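PDB 5GSZ: kinesin-like protein KIF19 from Mus musculus, which walks toward microtubule plus ends as a kinesin-8 motor and depolymerises microtubules at ciliary tips, thereby regulating the length of motile cilia. Local coordinates for residues 115-129 and 192-204. Numbering follows the deposited sequence.
Sequences LGTDHEPGIYVRTLN and AKEIMQLLMKGNR
Asn-203 OD1 is gripped twice, by hydrogen bonds from Tyr-150 OH and Arg-206 NH1, while its ND2 lies 3.6 Å from Leu-115 CD2 across the contact. This is the P-loop NTPase core of the kinesin motor domain: helix 123-136, entered through the loop after the P-loop helix 110-114, packs beside helix 192-203 on one face of the central mixed sheet. The axes of the segments 123-129 and 192-203 run roughly antiparallel, at 147°, with a closest approach of 10.0 Å, and apolar side chains make the join. Leu-115 sits at the end nearer the nucleotide. Chi1 of 172° turns CG away from the backbone N, and from there the branch parts: CD1 rests 3.9 Å from Leu-199 CB, while CD2 reaches Met-200 SD, the two side chains crossing at about a right angle. Replacing Leu-115 by alanine removes both methyls and would probably leave Met-200 SD and Leu-199 CB without their packing partner, opening a gap beside Asn-203 close to the P-loop. In the middle, Leu-199 CD1 approaches the Tyr-124 ring obliquely at CD2, and the Tyr-124 side chain also touches Met-248 and Asp-250 of strand 242-250. Farther along, Leu-128 CD2 fits against the CG2 and CD1 branches of Ile-195. Met-196, its chain bent at chi2 (61°), brings SD to 3.9 Å from Val-125 CG1, the two side chains meeting at a slant, and then runs up to the turn that follows Leu-115. There its CE methyl lies chiefly against backbone, 3.5 Å from Thr-117 C.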
loop_
_atom_site.group_PDB
_atom_site.type_symbol
_atom_site.label_atom_id
_atom_site.label_comp_id
_atom_site.label_asym_id
_atom_site.label_seq_id
_atom_site.Cartn_x
_atom_site.Cartn_y
_atom_site.Cartn_z
ATOM N N LEU A 115 -3.164 -8.119 3.706
ATOM C CA LEU A 115 -3.519 -8.992 4.822
ATOM C C LEU A 115 -3.699 -10.452 4.400
ATOM O O LEU A 115 -3.241 -11.357 5.099
ATOM C CB LEU A 115 -4.793 -8.486 5.489
ATOM C CG LEU A 115 -5.362 -9.431 6.530
ATOM C CD1 LEU A 115 -4.476 -9.348 7.742
ATOM C CD2 LEU A 115 -6.762 -9.033 6.920
ATOM N N GLY A 116 -4.353 -10.697 3.262
ATOM C CA GLY A 116 -4.682 -12.050 2.849
ATOM C C GLY A 116 -5.754 -12.656 3.731
ATOM O O GLY A 116 -6.577 -11.964 4.333
ATOM N N THR A 117 -5.725 -13.978 3.821
ATOM C CA THR A 117 -6.666 -14.736 4.635
ATOM C C THR A 117 -5.904 -15.753 5.468
ATOM O O THR A 117 -4.714 -16.011 5.244
ATOM C CB THR A 117 -7.705 -15.475 3.784
ATOM O OG1 THR A 117 -7.043 -16.453 2.966
ATOM C CG2 THR A 117 -8.463 -14.515 2.905
ATOM N N ASP A 118 -6.621 -16.348 6.424
ATOM C CA ASP A 118 -6.069 -17.462 7.187
ATOM C C ASP A 118 -5.478 -18.521 6.268
ATOM O O ASP A 118 -4.314 -18.898 6.409
ATOM C CB ASP A 118 -7.148 -18.066 8.075
ATOM C CG ASP A 118 -7.118 -17.507 9.476
ATOM O OD1 ASP A 118 -5.997 -17.256 9.980
ATOM O OD2 ASP A 118 -8.207 -17.300 10.061
ATOM N N HIS A 119 -6.259 -19.001 5.304
ATOM C CA HIS A 119 -5.735 -20.033 4.417
ATOM C C HIS A 119 -4.685 -19.475 3.458
ATOM O O HIS A 119 -3.821 -20.231 3.002
ATOM C CB HIS A 119 -6.877 -20.709 3.642
ATOM N N GLU A 120 -4.714 -18.164 3.159
ATOM C CA GLU A 120 -3.834 -17.571 2.138
ATOM C C GLU A 120 -3.310 -16.208 2.575
ATOM O O GLU A 120 -3.727 -15.159 2.062
ATOM C CB GLU A 120 -4.550 -17.463 0.786
ATOM C CG GLU A 120 -4.632 -18.775 0.023
ATOM C CD GLU A 120 -3.332 -19.143 -0.709
ATOM O OE1 GLU A 120 -2.319 -18.447 -0.506
ATOM O OE2 GLU A 120 -3.347 -20.133 -1.474
ATOM N N PRO A 121 -2.356 -16.194 3.502
ATOM C CA PRO A 121 -1.898 -14.926 4.089
ATOM C C PRO A 121 -1.188 -14.036 3.084
ATOM O O PRO A 121 -0.655 -14.491 2.069
ATOM C CB PRO A 121 -0.930 -15.382 5.186
ATOM C CG PRO A 121 -1.284 -16.814 5.445
ATOM C CD PRO A 121 -1.719 -17.354 4.134
ATOM N N GLY A 122 -1.148 -12.745 3.399
ATOM C CA GLY A 122 -0.537 -11.798 2.483
ATOM C C GLY A 122 0.828 -11.243 2.856
ATOM O O GLY A 122 1.663 -11.925 3.458
ATOM N N ILE A 123 1.044 -9.978 2.491
ATOM C CA ILE A 123 2.367 -9.367 2.561
ATOM C C ILE A 123 2.798 -9.130 4.008
ATOM O O ILE A 123 3.970 -9.328 4.347
ATOM C CB ILE A 123 2.388 -8.051 1.759
ATOM C CG1 ILE A 123 2.305 -8.325 0.264
ATOM C CG2 ILE A 123 3.651 -7.237 2.087
ATOM C CD1 ILE A 123 3.410 -9.211 -0.238
ATOM N N TYR A 124 1.884 -8.655 4.863
ATOM C CA TYR A 124 2.191 -8.380 6.265
ATOM C C TYR A 124 2.948 -9.523 6.921
ATOM O O TYR A 124 4.128 -9.379 7.250
ATOM C CB TYR A 124 0.927 -8.121 7.095
ATOM C CG TYR A 124 0.121 -6.881 6.746
ATOM C CD1 TYR A 124 0.700 -5.777 6.127
ATOM C CD2 TYR A 124 -1.230 -6.822 7.043
ATOM C CE1 TYR A 124 -0.072 -4.639 5.823
ATOM C CE2 TYR A 124 -1.982 -5.722 6.756
ATOM C CZ TYR A 124 -1.416 -4.628 6.144
ATOM O OH TYR A 124 -2.210 -3.533 5.874
ATOM N N VAL A 125 2.285 -10.666 7.095
ATOM C CA VAL A 125 2.885 -11.746 7.867
ATOM C C VAL A 125 4.091 -12.334 7.136
ATOM O O VAL A 125 5.082 -12.709 7.766
ATOM C CB VAL A 125 1.836 -12.826 8.231
ATOM C CG1 VAL A 125 0.627 -12.222 8.927
ATOM C CG2 VAL A 125 1.377 -13.575 7.020
ATOM N N ARG A 126 4.048 -12.411 5.809
ATOM C CA ARG A 126 5.211 -12.934 5.092
ATOM C C ARG A 126 6.418 -12.046 5.321
ATOM O O ARG A 126 7.537 -12.532 5.519
ATOM C CB ARG A 126 4.914 -13.075 3.592
ATOM C CG ARG A 126 3.955 -14.204 3.292
ATOM C CD ARG A 126 3.399 -14.204 1.887
ATOM N NE ARG A 126 3.158 -15.595 1.505
ATOM C CZ ARG A 126 2.073 -16.309 1.802
ATOM N NH1 ARG A 126 1.064 -15.775 2.473
ATOM N NH2 ARG A 126 1.993 -17.573 1.431
ATOM N N THR A 127 6.198 -10.738 5.355
ATOM C CA THR A 127 7.290 -9.810 5.591
ATOM C C THR A 127 7.735 -9.820 7.047
ATOM O O THR A 127 8.941 -9.813 7.319
ATOM C CB THR A 127 6.876 -8.407 5.161
ATOM O OG1 THR A 127 6.254 -8.482 3.875
ATOM C CG2 THR A 127 8.085 -7.498 5.069
ATOM N N LEU A 128 6.788 -9.821 7.993
ATOM C CA LEU A 128 7.177 -9.949 9.397
ATOM C C LEU A 128 7.989 -11.209 9.624
ATOM O O LEU A 128 8.876 -11.240 10.486
ATOM C CB LEU A 128 5.955 -9.932 10.316
ATOM C CG LEU A 128 5.293 -8.593 10.674
ATOM C CD1 LEU A 128 4.572 -7.876 9.569
ATOM C CD2 LEU A 128 4.348 -8.775 11.837
ATOM N N ASN A 129 7.741 -12.237 8.824
ATOM C CA ASN A 129 8.332 -13.541 9.061
ATOM C C ASN A 129 9.785 -13.585 8.607
ATOM O O ASN A 129 10.673 -13.985 9.363
ATOM C CB ASN A 129 7.490 -14.581 8.341
ATOM C CG ASN A 129 7.441 -15.873 9.068
ATOM O OD1 ASN A 129 8.441 -16.596 9.174
ATOM N ND2 ASN A 129 6.288 -16.151 9.649
ATOM N N ALA A 192 3.669 -16.081 13.959
ATOM C CA ALA A 192 2.877 -15.621 12.817
ATOM C C ALA A 192 1.389 -15.927 12.932
ATOM O O ALA A 192 0.583 -15.245 12.287
ATOM C CB ALA A 192 3.391 -16.247 11.520
ATOM N N LYS A 193 1.003 -16.957 13.688
ATOM C CA LYS A 193 -0.411 -17.119 14.002
ATOM C C LYS A 193 -0.900 -15.968 14.873
ATOM O O LYS A 193 -1.969 -15.400 14.624
ATOM C CB LYS A 193 -0.658 -18.468 14.683
ATOM N N GLU A 194 -0.113 -15.591 15.883
ATOM C CA GLU A 194 -0.517 -14.500 16.763
ATOM C C GLU A 194 -0.634 -13.186 15.996
ATOM O O GLU A 194 -1.648 -12.485 16.097
ATOM C CB GLU A 194 0.469 -14.365 17.920
ATOM C CG GLU A 194 0.603 -15.603 18.783
ATOM C CD GLU A 194 1.403 -15.325 20.052
ATOM O OE1 GLU A 194 1.524 -16.244 20.898
ATOM O OE2 GLU A 194 1.897 -14.181 20.205
ATOM N N ILE A 195 0.400 -12.840 15.223
ATOM C CA ILE A 195 0.355 -11.630 14.401
ATOM C C ILE A 195 -0.889 -11.629 13.529
ATOM O O ILE A 195 -1.660 -10.659 13.504
ATOM C CB ILE A 195 1.625 -11.523 13.545
ATOM C CG1 ILE A 195 2.854 -11.313 14.440
ATOM C CG2 ILE A 195 1.448 -10.435 12.510
ATOM C CD1 ILE A 195 4.165 -11.753 13.815
ATOM N N MET A 196 -1.112 -12.738 12.819
ATOM C CA MET A 196 -2.234 -12.843 11.890
ATOM C C MET A 196 -3.574 -12.668 12.603
ATOM O O MET A 196 -4.484 -12.016 12.077
ATOM C CB MET A 196 -2.173 -14.186 11.159
ATOM C CG MET A 196 -3.246 -14.362 10.118
ATOM S SD MET A 196 -3.126 -13.099 8.837
ATOM C CE MET A 196 -4.520 -13.548 7.803
ATOM N N GLN A 197 -3.717 -13.241 13.802
ATOM C CA GLN A 197 -4.945 -13.029 14.556
ATOM C C GLN A 197 -5.058 -11.575 15.001
ATOM O O GLN A 197 -6.143 -10.981 14.920
ATOM C CB GLN A 197 -5.010 -13.987 15.748
ATOM N N LEU A 198 -3.940 -10.980 15.442
ATOM C CA LEU A 198 -3.926 -9.561 15.782
ATOM C C LEU A 198 -4.432 -8.722 14.621
ATOM O O LEU A 198 -5.358 -7.917 14.772
ATOM C CB LEU A 198 -2.515 -9.116 16.152
ATOM C CG LEU A 198 -2.075 -9.379 17.580
ATOM C CD1 LEU A 198 -0.632 -8.974 17.791
ATOM C CD2 LEU A 198 -2.969 -8.631 18.519
ATOM N N LEU A 199 -3.819 -8.912 13.446
ATOM C CA LEU A 199 -4.116 -8.092 12.278
ATOM C C LEU A 199 -5.499 -8.373 11.718
ATOM O O LEU A 199 -6.128 -7.462 11.173
ATOM C CB LEU A 199 -3.055 -8.315 11.208
ATOM C CG LEU A 199 -1.667 -7.903 11.673
ATOM C CD1 LEU A 199 -0.626 -8.103 10.585
ATOM C CD2 LEU A 199 -1.707 -6.468 12.167
ATOM N N MET A 200 -5.986 -9.615 11.834
ATOM C CA MET A 200 -7.352 -9.910 11.416
ATOM C C MET A 200 -8.352 -9.152 12.282
ATOM O O MET A 200 -9.209 -8.429 11.770
ATOM C CB MET A 200 -7.621 -11.413 11.473
ATOM C CG MET A 200 -7.036 -12.269 10.340
ATOM S SD MET A 200 -7.631 -11.969 8.661
ATOM C CE MET A 200 -9.398 -12.265 8.794
ATOM N N LYS A 201 -8.239 -9.283 13.602
ATOM C CA LYS A 201 -9.173 -8.609 14.504
ATOM C C LYS A 201 -9.054 -7.092 14.404
ATOM O O LYS A 201 -10.073 -6.380 14.430
ATOM C CB LYS A 201 -8.936 -9.064 15.947
ATOM N N GLY A 202 -7.815 -6.580 14.308
ATOM C CA GLY A 202 -7.619 -5.148 14.166
ATOM C C GLY A 202 -8.208 -4.604 12.880
ATOM O O GLY A 202 -8.628 -3.442 12.816
ATOM N N ASN A 203 -8.247 -5.436 11.840
ATOM C CA ASN A 203 -8.861 -5.043 10.586
ATOM C C ASN A 203 -10.359 -4.786 10.748
ATOM O O ASN A 203 -10.929 -3.934 10.057
ATOM C CB ASN A 203 -8.607 -6.131 9.554
ATOM C CG ASN A 203 -8.511 -5.588 8.167
ATOM O OD1 ASN A 203 -7.947 -4.525 7.947
ATOM N ND2 ASN A 203 -9.082 -6.305 7.213
ATOM N N ARG A 204 -11.013 -5.496 11.654
ATOM C CA ARG A 204 -12.439 -5.284 11.828
ATOM C C ARG A 204 -12.770 -4.049 12.651
ATOM O O ARG A 204 -13.947 -3.717 12.776
ATOM C CB ARG A 204 -13.077 -6.524 12.448
ATOM C CG ARG A 204 -13.053 -7.691 11.507
ATOM C CD ARG A 204 -13.267 -8.998 12.220
ATOM N NE ARG A 204 -12.042 -9.798 12.114
ATOM C CZ ARG A 204 -11.965 -11.120 12.212
ATOM N NH1 ARG A 204 -13.049 -11.809 12.415
ATOM N NH2 ARG A 204 -10.803 -11.751 12.107
#